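Long-range contacts in HOBA (Helicobacter pylori, PDB 2UVP), which is required for the initiation of DNA replication and increases the binding of DnaA to the oriC region: residues Gly53-Val58 with Leu85-Asp90; Ser59-Arg64 with Val121-Asn126; Asn69-Asn74 with Gln167-Phe172; Gln114-Trp119 with Ser135-Phe140. One frame throughout, in Å; residues are numbered along the deposited sequence.

Contact 1. Residues Gly53-Val58 with Leu85-Asp90; sequences GGSLLV and LLSVID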
loop_
_atom_site.group_PDB
_atom_site.type_symbol
_atom_site.label_atom_id
_atom_site.label_comp_id
_atom_site.label_asym_id
_atom_site.label_seq_id
_atom_site.Cartn_x
_atom_site.Cartn_y
_atom_site.Cartn_z
ATOM N N GLY A 53 28.338 -2.291 3.717
ATOM C CA GLY A 53 27.534 -1.741 2.621
ATOM C C GLY A 53 26.400 -2.640 2.171
ATOM O O GLY A 53 25.757 -2.389 1.124
ATOM N N GLY A 54 26.129 -3.676 2.958
ATOM C CA GLY A 54 25.067 -4.636 2.641
ATOM C C GLY A 54 23.655 -4.064 2.751
ATOM O O GLY A 54 23.410 -3.124 3.500
ATOM N N SER A 55 22.733 -4.644 1.996
ATOM C CA SER A 55 21.317 -4.292 2.066
ATOM C C SER A 55 20.547 -5.319 2.906
ATOM O O SER A 55 20.936 -6.494 3.001
ATOM C CB SER A 55 20.715 -4.183 0.640
ATOM O OG SER A 55 20.885 -5.395 -0.067
ATOM N N LEU A 56 19.465 -4.880 3.548
ATOM C CA LEU A 56 18.602 -5.795 4.293
ATOM C C LEU A 56 17.264 -5.896 3.586
ATOM O O LEU A 56 16.578 -4.882 3.382
ATOM C CB LEU A 56 18.388 -5.316 5.739
ATOM C CG LEU A 56 19.626 -5.291 6.630
ATOM C CD1 LEU A 56 19.284 -4.554 7.908
ATOM C CD2 LEU A 56 20.074 -6.718 6.921
ATOM N N LEU A 57 16.913 -7.110 3.177
ATOM C CA LEU A 57 15.649 -7.327 2.481
ATOM C C LEU A 57 14.741 -7.957 3.515
ATOM O O LEU A 57 14.920 -9.126 3.885
ATOM C CB LEU A 57 15.834 -8.253 1.267
ATOM C CG LEU A 57 16.296 -7.582 -0.046
ATOM C CD1 LEU A 57 17.585 -6.826 0.094
ATOM C CD2 LEU A 57 16.389 -8.681 -1.132
ATOM N N VAL A 58 13.765 -7.185 3.976
ATOM C CA VAL A 58 13.001 -7.562 5.160
ATOM C C VAL A 58 11.653 -8.143 4.764
ATOM O O VAL A 58 10.902 -7.560 3.964
ATOM C CB VAL A 58 12.790 -6.338 6.126
ATOM C CG1 VAL A 58 12.233 -6.821 7.469
ATOM C CG2 VAL A 58 14.110 -5.601 6.389
ATOM N N LEU A 85 21.286 7.013 6.043
ATOM C CA LEU A 85 20.169 6.368 5.377
ATOM C C LEU A 85 20.513 4.894 5.210
ATOM O O LEU A 85 21.396 4.537 4.415
ATOM C CB LEU A 85 19.914 7.003 4.010
ATOM C CG LEU A 85 18.755 6.431 3.179
ATOM C CD1 LEU A 85 17.396 6.605 3.875
ATOM C CD2 LEU A 85 18.743 7.098 1.804
ATOM N N LEU A 86 19.811 4.019 5.916
ATOM C CA LEU A 86 20.220 2.604 5.900
ATOM C C LEU A 86 19.614 1.852 4.740
ATOM O O LEU A 86 18.519 2.171 4.301
ATOM C CB LEU A 86 19.894 1.908 7.219
ATOM C CG LEU A 86 20.576 2.484 8.449
ATOM C CD1 LEU A 86 19.822 1.935 9.649
ATOM C CD2 LEU A 86 22.049 2.053 8.477
ATOM N N SER A 87 20.364 0.878 4.216
ATOM C CA SER A 87 19.929 0.152 3.041
ATOM C C SER A 87 18.937 -0.966 3.434
ATOM O O SER A 87 19.328 -2.112 3.661
ATOM C CB SER A 87 21.142 -0.413 2.301
ATOM O OG SER A 87 20.718 -1.109 1.147
ATOM N N VAL A 88 17.650 -0.610 3.509
ATOM C CA VAL A 88 16.603 -1.494 4.014
ATOM C C VAL A 88 15.480 -1.502 2.988
ATOM O O VAL A 88 15.054 -0.442 2.499
ATOM C CB VAL A 88 16.050 -1.002 5.382
ATOM C CG1 VAL A 88 15.010 -2.007 5.970
ATOM C CG2 VAL A 88 17.174 -0.739 6.388
ATOM N N ILE A 89 15.019 -2.696 2.646
ATOM C CA ILE A 89 14.025 -2.881 1.605
ATOM C C ILE A 89 12.879 -3.733 2.137
ATOM O O ILE A 89 13.113 -4.713 2.855
ATOM C CB ILE A 89 14.656 -3.586 0.383
ATOM C CG1 ILE A 89 15.682 -2.664 -0.315
ATOM C CG2 ILE A 89 13.603 -4.101 -0.594
ATOM C CD1 ILE A 89 17.042 -3.162 -0.177
ATOM N N ASP A 90 11.646 -3.341 1.793
ATOM C CA ASP A 90 10.460 -4.133 2.078
ATOM C C ASP A 90 10.377 -5.262 1.041
ATOM O O ASP A 90 9.948 -5.061 -0.099
ATOM C CB ASP A 90 9.205 -3.248 2.050
ATOM C CG ASP A 90 7.917 -4.025 2.324
ATOM O OD1 ASP A 90 7.911 -5.275 2.238
ATOM O OD2 ASP A 90 6.896 -3.345 2.598
#
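Ile-89 runs beside Leu-57 on one face of a parallel strand pair, pointing the same way. Followed outward, its CB passes Leu-56 O at 3.8 Å. CG1 then leaves on the side opposite the carbonyl carbon (chi1 -68°), swinging the long branch back along the strand, and a chi2 of 112°, well off a staggered position, carries CD1 to the neighbouring strand. There CD1 meets Leu-57 CD1 at 3.7 Å and Ser-55 CB at 3.9 Å, so the methyl touches two residues that alternate along the strand. On the reverse face Val-58 CG2 touches Val-88 CG1 at 3.7 Å. Three backbone hydrogen bonds hold the register: Leu-56 gives its N to Ser-87 O and takes Ile-89 N on its own O, and Val-58 N, in a nearly straight bond of 2.8 Å, meets Ile-89 O. At the start of the pair Ser-87 OG is pressed against Ser-55 CB at 3.1 Å; this hydroxyl is buried and has no polar partner in the model. The two strands belong to a beta-alpha-beta unit whose connecting helix 65-75 packs Leu-68 and Leu-72 against Val-58, Val-88 and Asp-90. Helix 39-51, closed by a Schellman motif at Gly-53, packs Thr-46 and Val-50 on Leu-56, Tyr-113 flanks Leu-57 and Ile-89, and strand 116-121 pairs with the far edge of strand 55-60.

Contact 2. Residues Ser59-Arg64 with Val121-Asn126; sequences SADSSR and VGKIEN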
loop_
_atom_site.group_PDB
_atom_site.type_symbol
_atom_site.label_atom_id
_atom_site.label_comp_id
_atom_site.label_asym_id
_atom_site.label_seq_id
_atom_site.Cartn_x
_atom_site.Cartn_y
_atom_site.Cartn_z
ATOM N N SER A 59 11.326 -9.300 5.337
ATOM C CA SER A 59 10.038 -9.932 5.100
ATOM C C SER A 59 9.454 -10.420 6.432
ATOM O O SER A 59 10.192 -10.581 7.423
ATOM C CB SER A 59 10.176 -11.117 4.126
ATOM O OG SER A 59 11.095 -12.082 4.605
ATOM N N ALA A 60 8.148 -10.672 6.436
ATOM C CA ALA A 60 7.447 -11.179 7.649
ATOM C C ALA A 60 6.227 -11.950 7.234
ATOM O O ALA A 60 5.644 -11.688 6.166
ATOM C CB ALA A 60 7.042 -10.032 8.557
ATOM N N ASP A 61 5.789 -12.860 8.102
ATOM C CA ASP A 61 4.547 -13.585 7.862
ATOM C C ASP A 61 3.317 -12.663 7.926
ATOM O O ASP A 61 3.424 -11.490 8.309
ATOM C CB ASP A 61 4.455 -14.832 8.785
ATOM C CG ASP A 61 4.216 -14.492 10.257
ATOM O OD1 ASP A 61 3.742 -13.385 10.591
ATOM O OD2 ASP A 61 4.473 -15.378 11.101
ATOM N N SER A 62 2.160 -13.180 7.508
ATOM C CA SER A 62 0.956 -12.358 7.423
ATOM C C SER A 62 0.655 -11.639 8.756
ATOM O O SER A 62 0.411 -10.423 8.772
ATOM C CB SER A 62 -0.252 -13.187 6.914
ATOM O OG SER A 62 -0.305 -14.474 7.527
ATOM N N SER A 63 0.745 -12.357 9.871
ATOM C CA SER A 63 0.372 -11.769 11.159
ATOM C C SER A 63 1.356 -10.684 11.603
ATOM O O SER A 63 1.040 -9.881 12.498
ATOM C CB SER A 63 0.235 -12.867 12.213
ATOM O OG SER A 63 -0.935 -13.629 11.899
ATOM N N ARG A 64 2.540 -10.670 10.986
ATOM C CA ARG A 64 3.601 -9.743 11.420
ATOM C C ARG A 64 3.875 -8.599 10.453
ATOM O O ARG A 64 4.918 -7.918 10.563
ATOM C CB ARG A 64 4.888 -10.509 11.743
ATOM C CG ARG A 64 5.105 -10.766 13.255
ATOM C CD ARG A 64 3.886 -11.400 13.904
ATOM N NE ARG A 64 3.701 -12.767 13.423
ATOM C CZ ARG A 64 3.091 -13.737 14.106
ATOM N NH1 ARG A 64 2.594 -13.502 15.321
ATOM N NH2 ARG A 64 2.989 -14.945 13.570
ATOM N N VAL A 121 10.935 -12.525 9.526
ATOM C CA VAL A 121 10.299 -12.726 10.830
ATOM C C VAL A 121 9.036 -13.554 10.727
ATOM O O VAL A 121 8.071 -13.169 10.059
ATOM C CB VAL A 121 9.943 -11.377 11.496
ATOM C CG1 VAL A 121 9.372 -11.626 12.896
ATOM C CG2 VAL A 121 11.187 -10.489 11.539
ATOM N N GLY A 122 9.034 -14.696 11.415
ATOM C CA GLY A 122 7.821 -15.449 11.624
ATOM C C GLY A 122 7.754 -16.695 10.762
ATOM O O GLY A 122 8.792 -17.239 10.342
ATOM N N LYS A 123 6.529 -17.127 10.510
ATOM C CA LYS A 123 6.264 -18.324 9.693
ATOM C C LYS A 123 6.751 -18.120 8.274
ATOM O O LYS A 123 6.701 -16.989 7.746
ATOM C CB LYS A 123 4.772 -18.612 9.658
ATOM C CG LYS A 123 4.184 -18.984 11.003
ATOM C CD LYS A 123 2.733 -19.448 10.880
ATOM C CE LYS A 123 1.810 -18.318 10.440
ATOM N NZ LYS A 123 0.355 -18.635 10.637
ATOM N N ILE A 124 7.187 -19.219 7.660
ATOM C CA ILE A 124 7.550 -19.224 6.243
ATOM C C ILE A 124 6.342 -19.806 5.494
ATOM O O ILE A 124 6.123 -21.027 5.488
ATOM C CB ILE A 124 8.849 -20.015 5.989
ATOM C CG1 ILE A 124 10.000 -19.396 6.797
ATOM C CG2 ILE A 124 9.165 -20.033 4.484
ATOM C CD1 ILE A 124 11.285 -20.208 6.872
ATOM N N GLU A 125 5.552 -18.923 4.893
ATOM C CA GLU A 125 4.204 -19.286 4.456
ATOM C C GLU A 125 4.107 -19.889 3.050
ATOM O O GLU A 125 3.032 -20.326 2.639
ATOM C CB GLU A 125 3.211 -18.132 4.707
ATOM C CG GLU A 125 2.987 -17.915 6.241
ATOM C CD GLU A 125 2.140 -16.708 6.600
ATOM O OE1 GLU A 125 2.482 -15.586 6.172
ATOM O OE2 GLU A 125 1.148 -16.875 7.348
ATOM N N ASN A 126 5.222 -19.938 2.327
ATOM C CA ASN A 126 5.248 -20.719 1.090
ATOM C C ASN A 126 6.618 -21.294 0.759
ATOM O O ASN A 126 7.650 -20.851 1.285
ATOM C CB ASN A 126 4.637 -19.942 -0.094
ATOM C CG ASN A 126 5.596 -18.931 -0.706
ATOM O OD1 ASN A 126 6.448 -18.370 -0.023
ATOM N ND2 ASN A 126 5.451 -18.695 -2.007
HETATM O O HOH W 1 -0.253 -16.601 12.229
#
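Ala-60 and Val-121 form the last parallel bridge between their strands. Its backbone bonds are Val-121 N to Ser-59 O, 3.0 Å, and Asp-61 N to Val-121 O, also 3.0 Å. Beyond the bridge, carboxylates take over from the sheet. Asp-61 OD2 accepts Lys-123 N at 2.8 Å on its anti side, 26° out of the carboxylate plane; a chi1 of 71° brings the group to this loop, beside Gly-122 CA. Glu-125 answers from the other segment: its OE1 receives Ser-62 N at 2.8 Å on the syn side. Salt bridging then fixes Asp-61. Arg-64 grips it side-on, NE to OD1 and NH2 to OD2, each 2.9 Å; NH2 comes to OD2 from the face opposite Lys-123 N, which restrains the carboxylate's rotation and probably favours its ionised form. Ser-63 CB lies over one face of the guanidinium. One water links the two loops, accepting from Lys-123 NZ at 2.7 Å and hydrogen-bonded to Ser-63 OG. Apolar contact is slight, with Ala-60 CB 4.3 Å from Val-121 CB. The contact spans the C-terminal ends of neighbouring strands 55-60 and 116-121 and the loops leading on to helices 65-75 and 127-133. Phe-67 and Leu-68 of helix 65-75 pack on Val-121 and Ala-60 respectively, and Leu-165 of helix 161-180 touches Val-121 and Arg-64.

Contact 3. Residues Asn69-Asn74 with Gln167-Phe172; sequences NYILSN and QLFKLF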
loop_
_atom_site.group_PDB
_atom_site.type_symbol
_atom_site.label_atom_id
_atom_site.label_comp_id
_atom_site.label_asym_id
_atom_site.label_seq_id
_atom_site.Cartn_x
_atom_site.Cartn_y
_atom_site.Cartn_z
ATOM N N ASN A 69 6.515 -3.243 9.076
ATOM C CA ASN A 69 6.333 -1.794 9.042
ATOM C C ASN A 69 7.156 -1.103 10.134
ATOM O O ASN A 69 7.841 -0.092 9.879
ATOM C CB ASN A 69 4.825 -1.518 9.177
ATOM C CG ASN A 69 4.458 -0.054 9.033
ATOM O OD1 ASN A 69 5.174 0.835 9.469
ATOM N ND2 ASN A 69 3.280 0.194 8.441
ATOM N N TYR A 70 7.114 -1.672 11.333
ATOM C CA TYR A 70 7.880 -1.149 12.470
ATOM C C TYR A 70 9.378 -1.142 12.172
ATOM O O TYR A 70 10.051 -0.154 12.444
ATOM C CB TYR A 70 7.609 -2.032 13.670
ATOM C CG TYR A 70 8.231 -1.540 14.963
ATOM C CD1 TYR A 70 7.602 -0.579 15.738
ATOM C CD2 TYR A 70 9.444 -2.077 15.415
ATOM C CE1 TYR A 70 8.172 -0.143 16.952
ATOM C CE2 TYR A 70 10.023 -1.649 16.623
ATOM C CZ TYR A 70 9.372 -0.692 17.385
ATOM O OH TYR A 70 9.891 -0.241 18.587
ATOM N N ILE A 71 9.887 -2.224 11.600
ATOM C CA ILE A 71 11.327 -2.285 11.268
ATOM C C ILE A 71 11.706 -1.161 10.291
ATOM O O ILE A 71 12.661 -0.411 10.507
ATOM C CB ILE A 71 11.689 -3.676 10.719
ATOM C CG1 ILE A 71 11.615 -4.718 11.853
ATOM C CG2 ILE A 71 13.085 -3.675 10.074
ATOM C CD1 ILE A 71 11.686 -6.164 11.352
ATOM N N LEU A 72 10.955 -1.061 9.200
ATOM C CA LEU A 72 11.238 -0.059 8.185
ATOM C C LEU A 72 11.177 1.365 8.743
ATOM O O LEU A 72 12.072 2.173 8.489
ATOM C CB LEU A 72 10.261 -0.211 7.021
ATOM C CG LEU A 72 10.465 -1.300 5.954
ATOM C CD1 LEU A 72 11.339 -2.457 6.340
ATOM C CD2 LEU A 72 9.087 -1.793 5.491
ATOM N N SER A 73 10.140 1.678 9.517
ATOM C CA SER A 73 9.989 3.051 9.991
ATOM C C SER A 73 10.976 3.392 11.085
ATOM O O SER A 73 11.371 4.552 11.211
ATOM C CB SER A 73 8.565 3.371 10.484
ATOM O OG SER A 73 8.172 2.510 11.519
ATOM N N ASN A 74 11.363 2.411 11.888
ATOM C CA ASN A 74 12.362 2.689 12.917
ATOM C C ASN A 74 13.774 2.806 12.363
ATOM O O ASN A 74 14.558 3.652 12.829
ATOM C CB ASN A 74 12.336 1.681 14.075
ATOM C CG ASN A 74 11.174 1.913 15.015
ATOM O OD1 ASN A 74 10.022 1.602 14.699
ATOM N ND2 ASN A 74 11.466 2.477 16.173
ATOM N N GLN A 167 11.256 -5.803 21.694
ATOM C CA GLN A 167 12.417 -5.801 22.558
ATOM C C GLN A 167 13.661 -6.226 21.754
ATOM O O GLN A 167 14.742 -5.619 21.871
ATOM C CB GLN A 167 12.164 -6.732 23.734
ATOM C CG GLN A 167 13.243 -6.591 24.787
ATOM C CD GLN A 167 13.062 -7.576 25.927
ATOM O OE1 GLN A 167 11.987 -8.153 26.106
ATOM N NE2 GLN A 167 14.148 -7.821 26.661
ATOM N N LEU A 168 13.501 -7.243 20.911
ATOM C CA LEU A 168 14.629 -7.684 20.060
ATOM C C LEU A 168 15.001 -6.615 19.033
ATOM O O LEU A 168 16.183 -6.404 18.741
ATOM C CB LEU A 168 14.297 -8.987 19.344
ATOM C CG LEU A 168 14.194 -10.209 20.275
ATOM C CD1 LEU A 168 13.489 -11.314 19.509
ATOM C CD2 LEU A 168 15.603 -10.647 20.833
ATOM N N PHE A 169 13.997 -5.945 18.466
ATOM C CA PHE A 169 14.337 -4.862 17.563
ATOM C C PHE A 169 15.137 -3.782 18.260
ATOM O O PHE A 169 16.130 -3.276 17.740
ATOM C CB PHE A 169 13.108 -4.203 16.924
ATOM C CG PHE A 169 13.508 -3.093 16.017
ATOM C CD1 PHE A 169 13.929 -3.389 14.729
ATOM C CD2 PHE A 169 13.578 -1.776 16.480
ATOM C CE1 PHE A 169 14.380 -2.367 13.863
ATOM C CE2 PHE A 169 14.035 -0.736 15.632
ATOM C CZ PHE A 169 14.435 -1.048 14.314
ATOM N N LYS A 170 14.685 -3.401 19.442
ATOM C CA LYS A 170 15.320 -2.325 20.177
ATOM C C LYS A 170 16.744 -2.737 20.562
ATOM O O LYS A 170 17.659 -1.897 20.563
ATOM C CB LYS A 170 14.485 -1.950 21.389
ATOM C CG LYS A 170 13.195 -1.157 20.991
ATOM C CD LYS A 170 12.244 -1.044 22.167
ATOM C CE LYS A 170 10.918 -0.310 21.784
ATOM N NZ LYS A 170 11.176 1.065 21.184
ATOM N N LEU A 171 16.933 -4.027 20.841
ATOM C CA LEU A 171 18.276 -4.540 21.101
ATOM C C LEU A 171 19.139 -4.399 19.834
ATOM O O LEU A 171 20.273 -3.876 19.894
ATOM C CB LEU A 171 18.216 -6.010 21.520
ATOM C CG LEU A 171 19.559 -6.705 21.711
ATOM C CD1 LEU A 171 20.353 -6.058 22.855
ATOM C CD2 LEU A 171 19.304 -8.206 21.987
ATOM N N PHE A 172 18.599 -4.847 18.695
ATOM C CA PHE A 172 19.293 -4.731 17.433
ATOM C C PHE A 172 19.682 -3.294 17.101
ATOM O O PHE A 172 20.842 -3.029 16.775
ATOM C CB PHE A 172 18.480 -5.339 16.276
ATOM C CG PHE A 172 19.093 -5.072 14.946
ATOM C CD1 PHE A 172 20.193 -5.805 14.526
ATOM C CD2 PHE A 172 18.626 -4.029 14.141
ATOM C CE1 PHE A 172 20.812 -5.539 13.298
ATOM C CE2 PHE A 172 19.238 -3.754 12.904
ATOM C CZ PHE A 172 20.330 -4.534 12.479
#
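Tyr-70 and Phe-169 both place CG opposite the backbone N (chi1 -175° for Tyr-70), which carries each ring toward the other helix. Tyr-70 thereby presents its edge to the face of Phe-169 in an offset edge-to-face pair, centroids 5.3 Å apart and planes at 79°. The touching atom is Tyr-70 CE2, 3.6 Å from Phe-169 CD2. Two further residues of helix 65-75 close round the phenylalanine: Ile-71 CG1 reaches Phe-169 CD1 at 3.9 Å, and Asn-74 CB, one turn on from Tyr-70, comes within 3.3 Å of Phe-169 CE2. One ring from helix 161-180 is thus set among three side chains of the other helix. Segments 69-74 and 167-172 run nearly side by side in the same direction, at 26°, with axes 11.4 Å apart, a spacing bridged largely by the two rings. Both helices lie on the same face of the central parallel sheet, one helical layer of an alpha/beta sandwich: Leu-72 packs on Val-88 and Asp-90 of strand 88-90, while Phe-172 sets its ring edge-to-face with that of Trp-119. Near the side facing another chain of the assembly, the Lys-170 chain stays extended to CE and bends at its last torsion, bringing NZ to 3.2 Å from Tyr-70 OH. Both ends have acidic partners on that other chain, a salt bridge for Lys-170 NZ and a hydrogen bond for Tyr-70 OH, and an aromatic side chain there meets the Tyr-70 ring edge-to-face.

Contact 4. Residues Gln114-Trp119 with Ser135-Phe140; sequences QNPMFW and SKIPSF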
loop_
_atom_site.group_PDB
_atom_site.type_symbol
_atom_site.label_atom_id
_atom_site.label_comp_id
_atom_site.label_asym_id
_atom_site.label_seq_id
_atom_site.Cartn_x
_atom_site.Cartn_y
_atom_site.Cartn_z
ATOM N N GLN A 114 23.625 -5.512 -4.907
ATOM C CA GLN A 114 25.060 -5.729 -4.772
ATOM C C GLN A 114 25.376 -6.754 -3.681
ATOM O O GLN A 114 26.264 -7.605 -3.860
ATOM C CB GLN A 114 25.782 -4.423 -4.481
ATOM C CG GLN A 114 25.888 -3.472 -5.673
ATOM C CD GLN A 114 26.902 -2.373 -5.423
ATOM O OE1 GLN A 114 26.711 -1.223 -5.831
ATOM N NE2 GLN A 114 27.986 -2.718 -4.735
ATOM N N ASN A 115 24.659 -6.679 -2.558
ATOM C CA ASN A 115 25.027 -7.489 -1.386
ATOM C C ASN A 115 23.826 -7.626 -0.443
ATOM O O ASN A 115 23.819 -7.014 0.616
ATOM C CB ASN A 115 26.220 -6.816 -0.679
ATOM C CG ASN A 115 26.769 -7.619 0.501
ATOM O OD1 ASN A 115 26.538 -8.820 0.628
ATOM N ND2 ASN A 115 27.512 -6.941 1.361
ATOM N N PRO A 116 22.820 -8.437 -0.828
ATOM C CA PRO A 116 21.618 -8.525 0.007
ATOM C C PRO A 116 21.766 -9.498 1.175
ATOM O O PRO A 116 22.554 -10.434 1.106
ATOM C CB PRO A 116 20.571 -9.058 -0.965
ATOM C CG PRO A 116 21.392 -10.008 -1.846
ATOM C CD PRO A 116 22.706 -9.290 -2.033
ATOM N N MET A 117 20.987 -9.260 2.228
ATOM C CA MET A 117 20.827 -10.212 3.322
ATOM C C MET A 117 19.335 -10.246 3.607
ATOM O O MET A 117 18.700 -9.183 3.658
ATOM C CB MET A 117 21.611 -9.769 4.569
ATOM C CG MET A 117 21.237 -10.558 5.822
ATOM S SD MET A 117 22.078 -10.027 7.329
ATOM C CE MET A 117 23.664 -10.824 7.125
ATOM N N PHE A 118 18.778 -11.449 3.748
ATOM C CA PHE A 118 17.354 -11.608 4.021
ATOM C C PHE A 118 17.109 -11.560 5.509
ATOM O O PHE A 118 17.723 -12.321 6.260
ATOM C CB PHE A 118 16.823 -12.931 3.491
ATOM C CG PHE A 118 16.858 -13.039 2.004
ATOM C CD1 PHE A 118 15.992 -12.289 1.215
ATOM C CD2 PHE A 118 17.745 -13.910 1.394
ATOM C CE1 PHE A 118 16.020 -12.399 -0.185
ATOM C CE2 PHE A 118 17.788 -14.028 -0.006
ATOM C CZ PHE A 118 16.927 -13.275 -0.793
ATOM N N TRP A 119 16.212 -10.688 5.938
ATOM C CA TRP A 119 15.819 -10.653 7.355
ATOM C C TRP A 119 14.368 -11.042 7.386
ATOM O O TRP A 119 13.506 -10.302 6.890
ATOM C CB TRP A 119 15.992 -9.250 7.903
ATOM C CG TRP A 119 15.603 -9.028 9.339
ATOM C CD1 TRP A 119 15.009 -9.917 10.216
ATOM C CD2 TRP A 119 15.772 -7.808 10.056
ATOM N NE1 TRP A 119 14.809 -9.303 11.439
ATOM C CE2 TRP A 119 15.257 -8.008 11.361
ATOM C CE3 TRP A 119 16.289 -6.554 9.713
ATOM C CZ2 TRP A 119 15.291 -7.009 12.335
ATOM C CZ3 TRP A 119 16.328 -5.563 10.670
ATOM C CH2 TRP A 119 15.824 -5.797 11.981
ATOM N N SER A 135 18.891 -20.603 0.660
ATOM C CA SER A 135 19.954 -20.310 -0.300
ATOM C C SER A 135 21.276 -19.863 0.341
ATOM O O SER A 135 21.396 -19.807 1.565
ATOM C CB SER A 135 19.474 -19.281 -1.331
ATOM O OG SER A 135 19.478 -17.967 -0.795
ATOM N N LYS A 136 22.257 -19.563 -0.509
ATOM C CA LYS A 136 23.593 -19.132 -0.101
ATOM C C LYS A 136 23.573 -17.717 0.472
ATOM O O LYS A 136 24.481 -17.331 1.214
ATOM C CB LYS A 136 24.569 -19.150 -1.300
ATOM C CG LYS A 136 24.151 -20.035 -2.487
ATOM C CD LYS A 136 23.188 -19.292 -3.440
ATOM C CE LYS A 136 22.189 -20.246 -4.096
ATOM N NZ LYS A 136 21.461 -21.089 -3.102
ATOM N N ILE A 137 22.553 -16.937 0.112
ATOM C CA ILE A 137 22.507 -15.529 0.498
ATOM C C ILE A 137 22.462 -15.454 2.030
ATOM O O ILE A 137 21.788 -16.259 2.664
ATOM C CB ILE A 137 21.316 -14.757 -0.161
ATOM C CG1 ILE A 137 21.537 -14.584 -1.671
ATOM C CG2 ILE A 137 21.178 -13.339 0.414
ATOM C CD1 ILE A 137 21.101 -15.748 -2.521
ATOM N N PRO A 138 23.224 -14.521 2.621
ATOM C CA PRO A 138 23.207 -14.313 4.064
ATOM C C PRO A 138 21.798 -14.017 4.568
ATOM O O PRO A 138 20.967 -13.494 3.813
ATOM C CB PRO A 138 24.110 -13.094 4.244
ATOM C CG PRO A 138 25.010 -13.106 3.054
ATOM C CD PRO A 138 24.171 -13.614 1.941
ATOM N N SER A 139 21.518 -14.388 5.820
ATOM C CA SER A 139 20.198 -14.146 6.397
ATOM C C SER A 139 20.226 -13.866 7.906
ATOM O O SER A 139 21.189 -14.195 8.605
ATOM C CB SER A 139 19.238 -15.288 6.059
ATOM O OG SER A 139 19.690 -16.507 6.615
ATOM N N PHE A 140 19.169 -13.220 8.383
ATOM C CA PHE A 140 18.976 -12.907 9.796
ATOM C C PHE A 140 17.566 -13.384 10.034
ATOM O O PHE A 140 16.598 -12.693 9.686
ATOM C CB PHE A 140 19.068 -11.386 9.932
ATOM C CG PHE A 140 19.023 -10.838 11.349
ATOM C CD1 PHE A 140 18.503 -9.552 11.551
ATOM C CD2 PHE A 140 19.577 -11.514 12.440
ATOM C CE1 PHE A 140 18.496 -8.949 12.833
ATOM C CE2 PHE A 140 19.579 -10.926 13.719
ATOM C CZ PHE A 140 19.027 -9.643 13.915
#
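Trp-119 and Phe-140 point the same way from adjacent strands, and the phenyl ring turns its edge into the face of the indole. Phe-140 CD1 stands 3.5 Å above the plane of the Trp-119 ring system, over its centre; the phenyl centroid is 4.5 Å from that of the five-membered ring, with planes at 51°. Both side chains have CG trans to the backbone N (chi1 179° for Trp-119), which keeps the rings abreast. Phe-118 faces the opposite side of the sheet and leans back toward the start of the other segment, where its CE2 meets Ile-137 CG2 at 3.5 Å. The same methyl lies against Pro-116, near its O and its ring CG. The backbones follow a parallel ladder: Phe-118 N donates to Pro-138 O at 3.0 Å, and Phe-140 N to Phe-118 O at 2.7 Å. Strands 116-121 and 139-143 with helix 127-133 between them make a beta-alpha-beta unit of the alpha/beta sandwich, and Ile-132 and Leu-133 of that helix lie against Phe-118. On the other face Leu-42 and Thr-46 of helix 39-51 touch Phe-140, and Trp-142 meets the rings of both Trp-119 and Phe-140. Met-117 extends to SD and bends there (chi3 -80°), laying CE 3.7 Å from Pro-138 CB, while its SD passes Phe-140 CB at 4.2 Å. Helix 102-112 reaches Ile-137 through Leu-106 and Glu-110. Ser-139, the beta-bridge partner of Phe-118, has its side chain about 6 Å from that of Glu-149, a calcium-binding residue.

In the fold
Contacts 1, 2 and 4 all belong to one parallel sheet, ordered 88-90, 55-60, 116-121, 139-143, 152-153. Contact 1 joins its first two strands, contact 4 its third and fourth, and their centres are about 10 Å apart; contact 2 follows at the C-terminal ends of the second and third strands, about 17 Å from contact 4 centre to centre. Contact 3 lies within the helical layer over one face, about 13 Å from contact 1 centre to centre, touching it through Leu-72 and Ile-71 and contact 4 through Trp-119. Along the chain contact 4 is nested in the loop closed by contact 3, while contacts 1 and 2 interleave. Sequence-distant strands and helices thus close into a single alpha/beta domain.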